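DNA polymerase III, gamma subunit-related protein (Thermotoga maritima, PDB 2GNO) probably binds DNA and is related to the clamp-loader subunits of bacterial DNA polymerase III, though its precise role is not established. Local coordinates at residues R11-S16 against E40-F45; T69-L74 against L103-E108; H89-M94 against H123-T128; E150-L155 against E178-L183; Q246-I251 against L285-I290. All blocks are in the same frame, centred on the assembly; numbering follows the deposited sequence.

Contact 1: R11-S16 against E40-F45; sequences RIIEKS and EYVEKF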
# COMPACT_ATOMS: atom_id res chain seq x y z
N ARG A 11 7.92 20.66 -14.76
CA ARG A 11 8.40 22.03 -14.94
C ARG A 11 9.32 22.48 -13.80
O ARG A 11 10.35 23.12 -14.06
CB ARG A 11 7.20 22.96 -15.05
CG ARG A 11 6.29 22.64 -16.23
N ILE A 12 8.93 22.14 -12.57
CA ILE A 12 9.70 22.45 -11.36
C ILE A 12 11.05 21.74 -11.46
O ILE A 12 12.09 22.33 -11.17
CB ILE A 12 8.93 22.02 -10.08
CG1 ILE A 12 7.72 22.94 -9.88
CG2 ILE A 12 9.83 22.10 -8.84
CD1 ILE A 12 6.75 22.51 -8.79
N ILE A 13 11.00 20.46 -11.86
CA ILE A 13 12.19 19.63 -12.05
C ILE A 13 13.12 20.14 -13.14
O ILE A 13 14.33 20.17 -12.95
CB ILE A 13 11.82 18.14 -12.34
CG1 ILE A 13 11.32 17.47 -11.06
CG2 ILE A 13 13.06 17.32 -12.84
CD1 ILE A 13 10.71 16.11 -11.26
N GLU A 14 12.56 20.49 -14.30
CA GLU A 14 13.39 20.99 -15.42
C GLU A 14 14.12 22.32 -15.16
O GLU A 14 15.12 22.59 -15.83
CB GLU A 14 12.61 20.97 -16.74
CG GLU A 14 12.38 19.52 -17.23
CD GLU A 14 11.52 19.39 -18.48
OE1 GLU A 14 10.71 20.30 -18.77
OE2 GLU A 14 11.63 18.34 -19.15
N LYS A 15 13.64 23.13 -14.20
CA LYS A 15 14.31 24.38 -13.82
C LYS A 15 14.92 24.26 -12.41
O LYS A 15 14.94 25.23 -11.64
CB LYS A 15 13.37 25.60 -13.96
CG LYS A 15 12.78 25.72 -15.37
CD LYS A 15 12.16 27.07 -15.71
CE LYS A 15 13.22 28.14 -15.99
NZ LYS A 15 12.61 29.43 -16.43
N SER A 16 15.43 23.05 -12.10
CA SER A 16 16.10 22.71 -10.84
C SER A 16 17.46 22.11 -11.17
O SER A 16 17.61 21.38 -12.15
CB SER A 16 15.31 21.71 -9.99
OG SER A 16 14.17 22.32 -9.43
N GLU A 40 9.72 8.71 -16.03
CA GLU A 40 9.33 8.54 -17.42
C GLU A 40 8.49 9.71 -17.91
O GLU A 40 8.61 10.10 -19.06
CB GLU A 40 8.63 7.22 -17.66
CG GLU A 40 8.13 7.06 -19.08
CD GLU A 40 7.73 5.66 -19.43
OE1 GLU A 40 7.93 4.72 -18.64
OE2 GLU A 40 7.23 5.51 -20.52
N TYR A 41 7.64 10.26 -17.05
CA TYR A 41 6.85 11.42 -17.44
C TYR A 41 7.75 12.63 -17.74
O TYR A 41 7.50 13.35 -18.69
CB TYR A 41 5.82 11.77 -16.39
CG TYR A 41 4.87 12.83 -16.91
CD1 TYR A 41 3.75 12.47 -17.64
CD2 TYR A 41 5.13 14.19 -16.71
CE1 TYR A 41 2.90 13.45 -18.17
CE2 TYR A 41 4.28 15.15 -17.21
CZ TYR A 41 3.17 14.78 -17.93
OH TYR A 41 2.33 15.75 -18.44
N VAL A 42 8.80 12.84 -16.95
CA VAL A 42 9.71 13.95 -17.20
C VAL A 42 10.60 13.71 -18.41
O VAL A 42 10.81 14.60 -19.22
CB VAL A 42 10.63 14.22 -15.98
CG1 VAL A 42 11.71 15.30 -16.27
CG2 VAL A 42 9.82 14.62 -14.77
N GLU A 43 11.13 12.50 -18.53
CA GLU A 43 12.07 12.15 -19.57
C GLU A 43 11.47 11.69 -20.89
O GLU A 43 12.18 11.66 -21.88
CB GLU A 43 13.00 11.06 -19.04
CG GLU A 43 13.77 11.43 -17.77
CD GLU A 43 14.92 12.41 -17.98
OE1 GLU A 43 15.34 12.62 -19.13
OE2 GLU A 43 15.41 12.94 -16.97
N LYS A 44 10.18 11.32 -20.89
CA LYS A 44 9.49 10.82 -22.07
C LYS A 44 10.24 9.64 -22.64
O LYS A 44 10.41 9.53 -23.86
CB LYS A 44 9.30 11.92 -23.14
CG LYS A 44 8.68 13.20 -22.63
CD LYS A 44 7.35 12.96 -21.97
CE LYS A 44 6.73 14.24 -21.52
NZ LYS A 44 5.51 14.00 -20.71
N PHE A 45 10.70 8.77 -21.75
CA PHE A 45 11.45 7.60 -22.14
C PHE A 45 11.37 6.67 -20.92
O PHE A 45 11.39 7.16 -19.80
CB PHE A 45 12.90 7.96 -22.46
CG PHE A 45 13.61 6.95 -23.31
CD1 PHE A 45 13.48 6.99 -24.69
CD2 PHE A 45 14.42 5.98 -22.74
CE1 PHE A 45 14.12 6.08 -25.50
CE2 PHE A 45 15.06 5.05 -23.55
CZ PHE A 45 14.91 5.09 -24.92

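Contact 2: T69-L74 against L103-E108; sequences TIKDFL and LKALEE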
# COMPACT_ATOMS: atom_id res chain seq x y z
N THR A 69 23.58 3.15 -0.04
CA THR A 69 23.26 2.67 -1.38
C THR A 69 22.86 3.81 -2.28
O THR A 69 23.37 3.91 -3.38
CB THR A 69 22.13 1.63 -1.38
OG1 THR A 69 22.51 0.54 -0.52
CG2 THR A 69 21.91 1.08 -2.81
N ILE A 70 21.98 4.66 -1.78
CA ILE A 70 21.50 5.82 -2.51
C ILE A 70 22.67 6.77 -2.84
O ILE A 70 22.78 7.24 -3.98
CB ILE A 70 20.45 6.60 -1.68
CG1 ILE A 70 19.16 5.77 -1.45
CG2 ILE A 70 20.09 7.91 -2.40
CD1 ILE A 70 18.20 6.34 -0.40
N LYS A 71 23.49 7.08 -1.84
CA LYS A 71 24.63 8.00 -2.06
C LYS A 71 25.62 7.49 -3.12
O LYS A 71 26.13 8.28 -3.90
CB LYS A 71 25.33 8.36 -0.74
CG LYS A 71 24.46 9.22 0.20
CD LYS A 71 25.20 9.74 1.45
CE LYS A 71 25.74 8.65 2.37
NZ LYS A 71 26.37 9.22 3.62
N ASP A 72 25.88 6.18 -3.15
CA ASP A 72 26.79 5.59 -4.16
C ASP A 72 26.17 5.73 -5.55
O ASP A 72 26.86 6.10 -6.50
CB ASP A 72 27.07 4.11 -3.87
CG ASP A 72 28.21 3.55 -4.76
N PHE A 73 24.86 5.45 -5.64
CA PHE A 73 24.10 5.54 -6.89
C PHE A 73 24.11 6.97 -7.42
O PHE A 73 24.32 7.18 -8.62
CB PHE A 73 22.67 5.02 -6.65
CG PHE A 73 21.76 5.10 -7.86
CD1 PHE A 73 21.80 4.12 -8.85
CD2 PHE A 73 20.84 6.12 -7.98
CE1 PHE A 73 20.95 4.18 -9.95
CE2 PHE A 73 20.00 6.19 -9.07
CZ PHE A 73 20.06 5.22 -10.06
N LEU A 74 23.88 7.96 -6.55
CA LEU A 74 23.88 9.36 -6.97
C LEU A 74 25.25 9.93 -7.40
O LEU A 74 25.28 10.96 -8.06
CB LEU A 74 23.27 10.28 -5.91
CG LEU A 74 21.78 10.16 -5.61
CD1 LEU A 74 21.44 11.05 -4.42
CD2 LEU A 74 20.94 10.50 -6.83
N LEU A 103 21.16 14.13 4.89
CA LEU A 103 20.98 15.59 4.85
C LEU A 103 21.78 16.30 3.76
O LEU A 103 21.21 17.13 3.06
CB LEU A 103 21.25 16.22 6.21
CG LEU A 103 20.45 15.67 7.40
CD1 LEU A 103 20.83 16.41 8.68
CD2 LEU A 103 18.93 15.69 7.14
N LYS A 104 23.06 15.95 3.59
CA LYS A 104 23.92 16.58 2.56
C LYS A 104 23.40 16.32 1.14
O LYS A 104 23.27 17.25 0.34
CB LYS A 104 25.38 16.14 2.69
N ALA A 105 23.10 15.06 0.84
CA ALA A 105 22.55 14.69 -0.47
C ALA A 105 21.16 15.29 -0.68
O ALA A 105 20.83 15.68 -1.78
CB ALA A 105 22.51 13.18 -0.65
N LEU A 106 20.34 15.36 0.38
CA LEU A 106 19.00 15.95 0.26
C LEU A 106 19.04 17.46 0.05
O LEU A 106 18.31 17.96 -0.82
CB LEU A 106 18.08 15.64 1.45
CG LEU A 106 17.42 14.27 1.62
CD1 LEU A 106 16.73 14.20 2.97
CD2 LEU A 106 16.43 13.95 0.49
N GLU A 107 19.86 18.18 0.82
CA GLU A 107 19.95 19.64 0.69
C GLU A 107 20.63 20.08 -0.59
O GLU A 107 20.18 21.03 -1.23
CB GLU A 107 20.63 20.32 1.89
CG GLU A 107 22.14 20.10 2.10
CD GLU A 107 22.64 20.68 3.42
OE1 GLU A 107 21.94 21.55 3.99
OE2 GLU A 107 23.73 20.28 3.90
N GLU A 108 21.69 19.38 -0.98
CA GLU A 108 22.43 19.69 -2.19
C GLU A 108 22.67 18.44 -3.01
O GLU A 108 23.79 17.92 -3.01

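Contact 3: H89-M94 against H123-T128; sequences HDCERM and HYLLPT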
# COMPACT_ATOMS: atom_id res chain seq x y z
N HIS A 89 10.14 4.98 -1.07
CA HIS A 89 8.72 4.83 -0.71
C HIS A 89 8.49 4.84 0.78
O HIS A 89 9.26 4.22 1.52
CB HIS A 89 8.17 3.52 -1.25
CG HIS A 89 8.14 3.43 -2.75
ND1 HIS A 89 7.45 4.33 -3.52
CD2 HIS A 89 8.58 2.48 -3.60
CE1 HIS A 89 7.54 3.98 -4.79
NE2 HIS A 89 8.21 2.85 -4.86
N ASP A 90 7.45 5.53 1.25
CA ASP A 90 7.13 5.58 2.69
C ASP A 90 8.36 5.95 3.54
O ASP A 90 8.72 5.24 4.49
CB ASP A 90 6.47 4.26 3.08
CG ASP A 90 5.08 4.10 2.45
OD1 ASP A 90 4.28 5.06 2.50
OD2 ASP A 90 4.76 3.01 1.95
N CYS A 91 8.92 7.12 3.23
CA CYS A 91 10.16 7.63 3.83
C CYS A 91 10.19 7.95 5.33
O CYS A 91 11.29 8.15 5.88
CB CYS A 91 10.69 8.82 3.03
SG CYS A 91 9.55 10.15 3.13
N GLU A 92 9.03 7.99 5.98
CA GLU A 92 8.95 8.20 7.44
C GLU A 92 9.60 7.03 8.17
O GLU A 92 9.94 7.14 9.36
CB GLU A 92 7.51 8.39 7.94
CG GLU A 92 6.53 7.17 7.90
CD GLU A 92 6.03 6.75 6.54
OE1 GLU A 92 6.41 7.36 5.51
OE2 GLU A 92 5.24 5.78 6.51
N ARG A 93 9.74 5.90 7.47
CA ARG A 93 10.41 4.72 7.98
C ARG A 93 11.92 4.93 8.20
O ARG A 93 12.57 4.05 8.79
CB ARG A 93 10.18 3.53 7.05
CG ARG A 93 8.74 3.01 6.99
CD ARG A 93 8.68 1.76 6.12
NE ARG A 93 9.02 2.08 4.73
CZ ARG A 93 9.26 1.21 3.75
NH1 ARG A 93 9.22 -0.10 3.94
NH2 ARG A 93 9.54 1.65 2.54
N MSE A 94 12.50 6.04 7.71
CA MSE A 94 13.89 6.31 7.93
C MSE A 94 14.24 6.39 9.41
O MSE A 94 13.48 6.95 10.19
CB MSE A 94 14.35 7.60 7.26
CG MSE A 94 14.45 7.53 5.75
SE MSE A 94 15.09 9.21 5.05
CE MSE A 94 14.90 8.83 3.17
N HIS A 123 4.10 15.24 8.90
CA HIS A 123 4.59 15.58 10.25
C HIS A 123 5.43 14.47 10.96
O HIS A 123 6.09 14.77 11.97
CB HIS A 123 3.43 16.14 11.09
CG HIS A 123 2.78 17.33 10.44
ND1 HIS A 123 1.59 17.24 9.75
CD2 HIS A 123 3.20 18.61 10.30
CE1 HIS A 123 1.28 18.42 9.26
NE2 HIS A 123 2.24 19.27 9.57
N TYR A 124 5.42 13.23 10.44
CA TYR A 124 6.26 12.11 10.96
C TYR A 124 7.75 12.28 10.63
O TYR A 124 8.61 11.66 11.25
CB TYR A 124 5.84 10.75 10.36
CG TYR A 124 4.68 10.03 11.00
CD1 TYR A 124 3.49 10.68 11.33
CD2 TYR A 124 4.72 8.64 11.15
CE1 TYR A 124 2.42 9.98 11.88
CE2 TYR A 124 3.66 7.94 11.69
CZ TYR A 124 2.51 8.61 12.05
OH TYR A 124 1.45 7.89 12.58
N LEU A 125 8.05 13.09 9.62
CA LEU A 125 9.42 13.34 9.19
C LEU A 125 10.11 14.30 10.15
O LEU A 125 9.48 15.16 10.77
CB LEU A 125 9.43 13.90 7.75
CG LEU A 125 9.12 12.96 6.57
CD1 LEU A 125 8.02 11.93 6.80
CD2 LEU A 125 8.84 13.82 5.33
N LEU A 126 11.42 14.13 10.29
CA LEU A 126 12.21 14.99 11.16
C LEU A 126 12.25 16.36 10.49
O LEU A 126 12.28 16.41 9.25
CB LEU A 126 13.63 14.44 11.32
CG LEU A 126 13.78 13.04 11.92
N PRO A 127 12.20 17.46 11.26
CA PRO A 127 12.27 18.80 10.64
C PRO A 127 13.45 18.97 9.68
O PRO A 127 13.38 19.76 8.73
CB PRO A 127 12.42 19.75 11.84
CG PRO A 127 11.76 19.05 12.95
CD PRO A 127 12.04 17.57 12.73
N THR A 128 14.54 18.24 9.95
CA THR A 128 15.72 18.25 9.12
C THR A 128 15.44 17.65 7.70
O THR A 128 16.18 17.94 6.78
CB THR A 128 16.91 17.58 9.84
OG1 THR A 128 18.11 17.86 9.12
CG2 THR A 128 16.71 16.05 10.07

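Contact 4: E150-L155 against E178-L183; sequences EKIGDL and EKLSGL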
# COMPACT_ATOMS: atom_id res chain seq x y z
N GLU A 150 -17.43 3.53 -14.07
CA GLU A 150 -18.06 3.30 -15.37
C GLU A 150 -17.53 2.04 -16.07
O GLU A 150 -18.29 1.38 -16.76
CB GLU A 150 -17.92 4.53 -16.28
N LYS A 151 -16.25 1.72 -15.90
CA LYS A 151 -15.69 0.51 -16.52
C LYS A 151 -16.17 -0.77 -15.82
O LYS A 151 -16.62 -1.69 -16.50
CB LYS A 151 -14.16 0.58 -16.58
CG LYS A 151 -13.45 -0.66 -17.18
CD LYS A 151 -13.87 -0.95 -18.62
N ILE A 152 -16.08 -0.82 -14.48
CA ILE A 152 -16.47 -2.02 -13.70
C ILE A 152 -17.92 -2.08 -13.17
O ILE A 152 -18.32 -3.11 -12.65
CB ILE A 152 -15.45 -2.31 -12.54
CG1 ILE A 152 -15.58 -1.34 -11.36
CG2 ILE A 152 -14.02 -2.31 -13.11
CD1 ILE A 152 -14.52 -1.57 -10.29
N GLY A 153 -18.69 -1.00 -13.31
CA GLY A 153 -20.09 -0.94 -12.89
C GLY A 153 -20.37 -1.13 -11.41
O GLY A 153 -19.72 -0.50 -10.58
N ASP A 154 -21.33 -2.01 -11.09
CA ASP A 154 -21.72 -2.33 -9.70
C ASP A 154 -20.58 -2.82 -8.81
O ASP A 154 -20.64 -2.66 -7.60
CB ASP A 154 -22.81 -3.42 -9.67
CG ASP A 154 -24.14 -2.98 -10.27
OD1 ASP A 154 -24.33 -1.79 -10.61
OD2 ASP A 154 -25.02 -3.86 -10.40
N LEU A 155 -19.56 -3.42 -9.42
CA LEU A 155 -18.37 -3.95 -8.75
C LEU A 155 -17.60 -2.90 -7.91
O LEU A 155 -16.92 -3.27 -6.96
CB LEU A 155 -17.42 -4.57 -9.79
CG LEU A 155 -17.98 -5.72 -10.66
CD1 LEU A 155 -17.04 -6.09 -11.76
CD2 LEU A 155 -18.35 -6.94 -9.81
N GLU A 178 -16.06 -7.99 -16.91
CA GLU A 178 -16.13 -9.45 -17.09
C GLU A 178 -14.99 -10.23 -16.44
O GLU A 178 -15.23 -11.25 -15.80
CB GLU A 178 -16.19 -9.79 -18.59
N LYS A 179 -13.75 -9.77 -16.63
CA LYS A 179 -12.59 -10.45 -16.04
C LYS A 179 -12.53 -10.26 -14.51
O LYS A 179 -12.07 -11.17 -13.79
CB LYS A 179 -11.29 -10.05 -16.73
CG LYS A 179 -11.21 -10.43 -18.22
CD LYS A 179 -9.81 -10.12 -18.76
CE LYS A 179 -9.62 -10.54 -20.21
NZ LYS A 179 -8.22 -10.26 -20.66
N LEU A 180 -12.99 -9.10 -14.01
CA LEU A 180 -13.03 -8.84 -12.57
C LEU A 180 -14.05 -9.79 -11.97
O LEU A 180 -13.75 -10.47 -11.01
CB LEU A 180 -13.35 -7.37 -12.26
CG LEU A 180 -13.40 -6.96 -10.78
CD1 LEU A 180 -12.17 -7.39 -9.98
CD2 LEU A 180 -13.58 -5.45 -10.69
N SER A 181 -15.24 -9.85 -12.57
CA SER A 181 -16.27 -10.78 -12.10
C SER A 181 -15.77 -12.21 -12.24
O SER A 181 -15.98 -13.02 -11.35
CB SER A 181 -17.58 -10.59 -12.83
OG SER A 181 -18.11 -9.31 -12.55
N GLY A 182 -15.08 -12.51 -13.34
CA GLY A 182 -14.51 -13.85 -13.55
C GLY A 182 -13.44 -14.24 -12.53
O GLY A 182 -13.32 -15.41 -12.16
N LEU A 183 -12.63 -13.26 -12.10
CA LEU A 183 -11.58 -13.49 -11.09
C LEU A 183 -12.23 -13.77 -9.74
O LEU A 183 -11.76 -14.61 -8.96
CB LEU A 183 -10.62 -12.29 -10.98
CG LEU A 183 -9.48 -12.37 -9.96
CD1 LEU A 183 -8.64 -13.61 -10.19
CD2 LEU A 183 -8.62 -11.14 -9.98

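Contact 5: Q246-I251 against L285-I290; sequences QRLTRI and LTLMNI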
# COMPACT_ATOMS: atom_id res chain seq x y z
N GLN A 246 -4.24 -8.22 10.36
CA GLN A 246 -4.31 -6.80 9.98
C GLN A 246 -5.17 -6.59 8.74
O GLN A 246 -6.08 -5.77 8.75
CB GLN A 246 -2.90 -6.22 9.78
CG GLN A 246 -2.06 -6.15 11.05
CD GLN A 246 -2.66 -5.25 12.11
OE1 GLN A 246 -3.48 -4.38 11.81
NE2 GLN A 246 -2.26 -5.44 13.37
N ARG A 247 -4.93 -7.37 7.70
CA ARG A 247 -5.70 -7.24 6.48
C ARG A 247 -7.16 -7.55 6.65
O ARG A 247 -7.99 -6.81 6.15
CB ARG A 247 -5.17 -8.14 5.39
CG ARG A 247 -3.83 -7.77 4.99
CD ARG A 247 -3.32 -8.63 3.90
NE ARG A 247 -4.06 -8.38 2.67
CZ ARG A 247 -3.66 -8.79 1.48
NH1 ARG A 247 -2.51 -9.44 1.31
NH2 ARG A 247 -4.39 -8.49 0.43
N LEU A 248 -7.47 -8.64 7.36
CA LEU A 248 -8.87 -9.00 7.57
C LEU A 248 -9.58 -7.97 8.45
O LEU A 248 -10.72 -7.62 8.17
CB LEU A 248 -8.99 -10.42 8.15
CG LEU A 248 -8.49 -11.58 7.28
CD1 LEU A 248 -8.81 -12.89 7.97
CD2 LEU A 248 -9.10 -11.56 5.89
N THR A 249 -8.90 -7.49 9.50
CA THR A 249 -9.47 -6.48 10.40
C THR A 249 -9.88 -5.25 9.60
O THR A 249 -10.99 -4.74 9.81
CB THR A 249 -8.47 -6.12 11.51
OG1 THR A 249 -8.25 -7.28 12.30
CG2 THR A 249 -9.01 -5.01 12.41
N ARG A 250 -9.02 -4.82 8.66
CA ARG A 250 -9.34 -3.67 7.78
C ARG A 250 -10.56 -3.94 6.91
O ARG A 250 -11.44 -3.09 6.82
CB ARG A 250 -8.12 -3.22 6.96
CG ARG A 250 -7.05 -2.62 7.83
CD ARG A 250 -5.84 -2.11 7.06
NE ARG A 250 -4.83 -1.58 7.98
CZ ARG A 250 -4.78 -0.32 8.40
N ILE A 251 -10.64 -5.13 6.31
CA ILE A 251 -11.79 -5.50 5.47
C ILE A 251 -13.07 -5.59 6.31
O ILE A 251 -14.09 -5.04 5.93
CB ILE A 251 -11.53 -6.80 4.67
CG1 ILE A 251 -10.42 -6.56 3.64
CG2 ILE A 251 -12.82 -7.25 3.94
CD1 ILE A 251 -9.93 -7.79 2.96
N LEU A 285 -6.27 -16.37 19.01
CA LEU A 285 -7.38 -15.79 19.76
C LEU A 285 -7.92 -14.56 19.04
O LEU A 285 -9.14 -14.38 18.95
CB LEU A 285 -6.91 -15.38 21.16
CG LEU A 285 -7.92 -14.78 22.13
CD1 LEU A 285 -9.00 -15.80 22.50
CD2 LEU A 285 -7.15 -14.31 23.35
N THR A 286 -7.03 -13.70 18.54
CA THR A 286 -7.46 -12.50 17.84
C THR A 286 -8.18 -12.84 16.53
O THR A 286 -9.24 -12.25 16.25
CB THR A 286 -6.28 -11.53 17.56
OG1 THR A 286 -5.64 -11.16 18.80
CG2 THR A 286 -6.76 -10.27 16.86
N LEU A 287 -7.61 -13.75 15.74
CA LEU A 287 -8.22 -14.16 14.46
C LEU A 287 -9.62 -14.74 14.70
O LEU A 287 -10.56 -14.36 14.04
CB LEU A 287 -7.32 -15.17 13.73
CG LEU A 287 -7.75 -15.59 12.30
CD1 LEU A 287 -7.75 -14.42 11.36
CD2 LEU A 287 -6.81 -16.65 11.78
N MSE A 288 -9.74 -15.61 15.70
CA MSE A 288 -11.01 -16.19 16.08
C MSE A 288 -12.05 -15.14 16.37
O MSE A 288 -13.18 -15.24 15.90
CB MSE A 288 -10.85 -17.02 17.36
CG MSE A 288 -12.10 -17.77 17.71
SE MSE A 288 -11.84 -18.79 19.27
CE MSE A 288 -11.83 -17.40 20.65
N ASN A 289 -11.67 -14.14 17.15
CA ASN A 289 -12.58 -13.07 17.53
C ASN A 289 -13.02 -12.18 16.37
O ASN A 289 -14.19 -11.89 16.28
CB ASN A 289 -12.01 -12.26 18.70
CG ASN A 289 -11.98 -13.05 20.03
OD1 ASN A 289 -12.91 -13.79 20.36
ND2 ASN A 289 -10.96 -12.79 20.83
N ILE A 290 -12.11 -11.75 15.49
CA ILE A 290 -12.50 -10.87 14.36
C ILE A 290 -13.44 -11.62 13.39
O ILE A 290 -14.43 -11.07 12.93
CB ILE A 290 -11.28 -10.24 13.60
CG1 ILE A 290 -10.45 -11.26 12.80
CG2 ILE A 290 -10.39 -9.47 14.58
CD1 ILE A 290 -9.31 -10.64 12.00

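Contact 1: R11-S16 against E40-F45
I13 and V42 meet branch to branch, near the C-terminal ends of helix 5-14 and helix 30-43, with their CA atoms 8.1 Å apart. The side chain of I13 sets out from CB in the direction of V42, and CB itself stays 4.7 Å from CG2 of V42, so the touching is left to its branches. CG2, anti to the backbone N, lies 4.2 Å from CG1 of V42. The other branch leaves through CG1 beside the backbone N (chi1 -73°), and at its tip CD1 settles 3.9 Å from CG2 of V42. Two branches of one residue thus face two methyls of the other, their side chains crossing obliquely. Both helices belong to the AAA+-like domain with its parallel sheet of order 2-3-4-1-5: helix 5-14 leads into strand 19-24, an inner strand of the sheet, and helix 30-43 follows that strand. I13 also packs on I21 of this strand and on R83, so a beta-branched apolar residue suits a place shared by helices and sheet. The solvent-facing border belongs to E14. Its extended chain carries OE2 to 3.8 Å from the backbone O of V42, a meeting of two oxygens without a bond, and to 4.2 Å from CG1 of the same valine. The carboxylate has its charge partner on its own helix, where OE1 forms a salt bridge with K10 NZ.

Contact 2: T69-L74 against L103-E108
This is a light, wholly apolar brush between two helices, K71 and L74 on helix 64-74 meeting A105 on helix 103-107, at the outer side of one layer of helices that covers the parallel sheet. Helix 64-74 connects strand 52-55 to strand 84-88, and helix 103-107 lies on the way from strand 84-88 to strand 113-119, so the two belong to successive beta-alpha-beta crossovers between neighbouring strands. The sheet beneath is gripped by their inner residues: L74 rests on V86, A113 and I115, while L106 packs on I115 and L117. Across the groove the backbones come nearest at K71 and A105, whose CA atoms are 7.2 Å apart, a spacing that a residue as small as alanine allows. Its single methyl points at the partner helix and meets two side chains one helical turn apart. L74 CD1 reaches to 4.5 Å from A105 CB, and from a direction about 81° away K71 CG does the same, again 4.5 Å from A105 CB. K71 touches through the first part of its aliphatic chain, which then bends at chi3 (-60°) and carries its NZ to 7.0 Å from A105 CB. A long amphipathic residue fits here, methylenes over the alanine and charge farther off. With dispersion alone at such distances, the pairing adds little binding energy of its own; each helix is probably held mainly through its packing on the strands.

Contact 3: H89-M94 against H123-T128
E92 and L125 bring their CA atoms to within 5.5 Å, so the two loops run almost in backbone contact where one 3-10 turn, 91-93, meets the end of another at Y124. The first turn is entered through D90, whose backbone has positive phi, and is closed by M94 N bonding to C91 O at 3.0 Å. R93 braces the turn: the edge of its guanidinium presents NH2 to H89 O at 2.8 Å, with an N-H...O angle of 158°, and NE to D90 O. The latter oxygen also takes the backbone N of R93, the two donors coming from opposite faces of its carbonyl plane, while D56 supplies the charge partner of NH2. These loops follow strands 84-88 and 113-119, adjacent in the sheet, at the ends where AAA+ ATPases carry their Walker B and sensor 1 segments; whether this protein uses them so is not established. Between the loops, E92 works through its aliphatic root. CB stands 3.8 Å from Y124 CB and also 3.8 Å from L125 CD1. The next atom, CG, passes Y124 CD2 at 4.0 Å, and chi2 (-72°) then bends the chain away, leaving the carboxylate plane 83° from the ring plane. OE1 finds its hydrogen bond at T119 OG1, on strand 113-119. Deeper in, C91 SG approaches L125 CD2 at 4.3 Å, a small thiol and a leucine both suited to lying against L22 and T119.

Contact 4: E150-L155 against E178-L183
L155 and L180 lie alongside each other and run in opposite directions, the two leucines sliding past so that CD1 of L155 lies along CB, CG and CD2 of L180. CD1 of L155 comes within 3.7 Å of CD2 of L180, and that CD2 is the atom on which the contact turns. From another direction, about 82° away, I152 closes on it, crossing the leucine at a slant: its CG2 is 4.0 Å from L180 CD2, and its CD1 stands equally close to that methyl. The isoleucine achieves this with CG1 placed between its backbone N and carbonyl carbon (chi1 75°), a less usual rotamer for isoleucine in a helix, which lets both branches lie on one partner. All of this belongs to the helical AAA+ lid domain, where helix 142-152 stops and the long helix 166-189 passes by. A type II' turn from I152 to L155, with G153 taking the positive phi that comes easily to glycine, swings the chain round to bring L155 back beside I152. Behind L180, helix 203-219 adds L204 and L208 to the same apolar core. L155 also forks over the hydroxyl of S181: OG lies 3.5 Å from CD1 and 3.6 Å from CD2 of that leucine. Serine fits beneath this cover because its OG bonds to A177 O on its own helix. Shortening L155 to an alanine would probably open a gap beside L180 CD2 and strip the apolar cover from the S181 hydroxyl.

Contact 5: Q246-I251 against L285-I290
Helices 246-251 and 285-290 run nearly parallel, their short axes 10.5 Å apart at closest and inclined by 20°, with T249 and I290 facing each other at a CA separation of 6.6 Å. I290 does much of the bridging of this rather wide interval. Its CG1 sits between the backbone N and the carbonyl carbon (chi1 69°), an uncommon placing for isoleucine in a helix, and this throws CD1 forward to 3.9 Å from L248 CB. The same methyl comes to 3.5 Å from T249 OG1, and the two side chains meet at about a right angle. The hydroxyl is no loss in this apolar setting, since it bonds back to I245 O one turn earlier, leaving threonine compact enough to face a branched neighbour. Both helices belong to the C-terminal, all-helical domain, probably the counterpart of the collar region of clamp loaders, and other helices complete its core: L214 of helix 203-219 lies against L248, and F229 of helix 225-235 against L287. One turn before I290, L287 keeps its CG anti to the backbone N (chi1 -174°), and its CD1 reaches across to touch CD1 of L248 at 3.9 Å.

How the contacts relate
Contacts 1, 2 and 3 belong to the AAA+-like domain, contact 4 to the lid and contact 5 to the C-terminal helices. Contacts 2 and 3 interleave along the chain and touch where L103 packs on T128; contact 1 stands about 10 Å from contact 2 between nearest atoms. Contact 5 is the most buried, all its touching residues being enclosed, whereas contact 1 pairs a buried core with a glutamate rim and contact 2 is only grazing. Contact 3 joins loops rather than helices, with polar groups fastening its turns. Contacts 4 and 5, about 12 Å apart at nearest atoms, both set a hydroxyl bonded to a carbonyl of its own helix against aliphatic methyls, and both lean on helix 203-219.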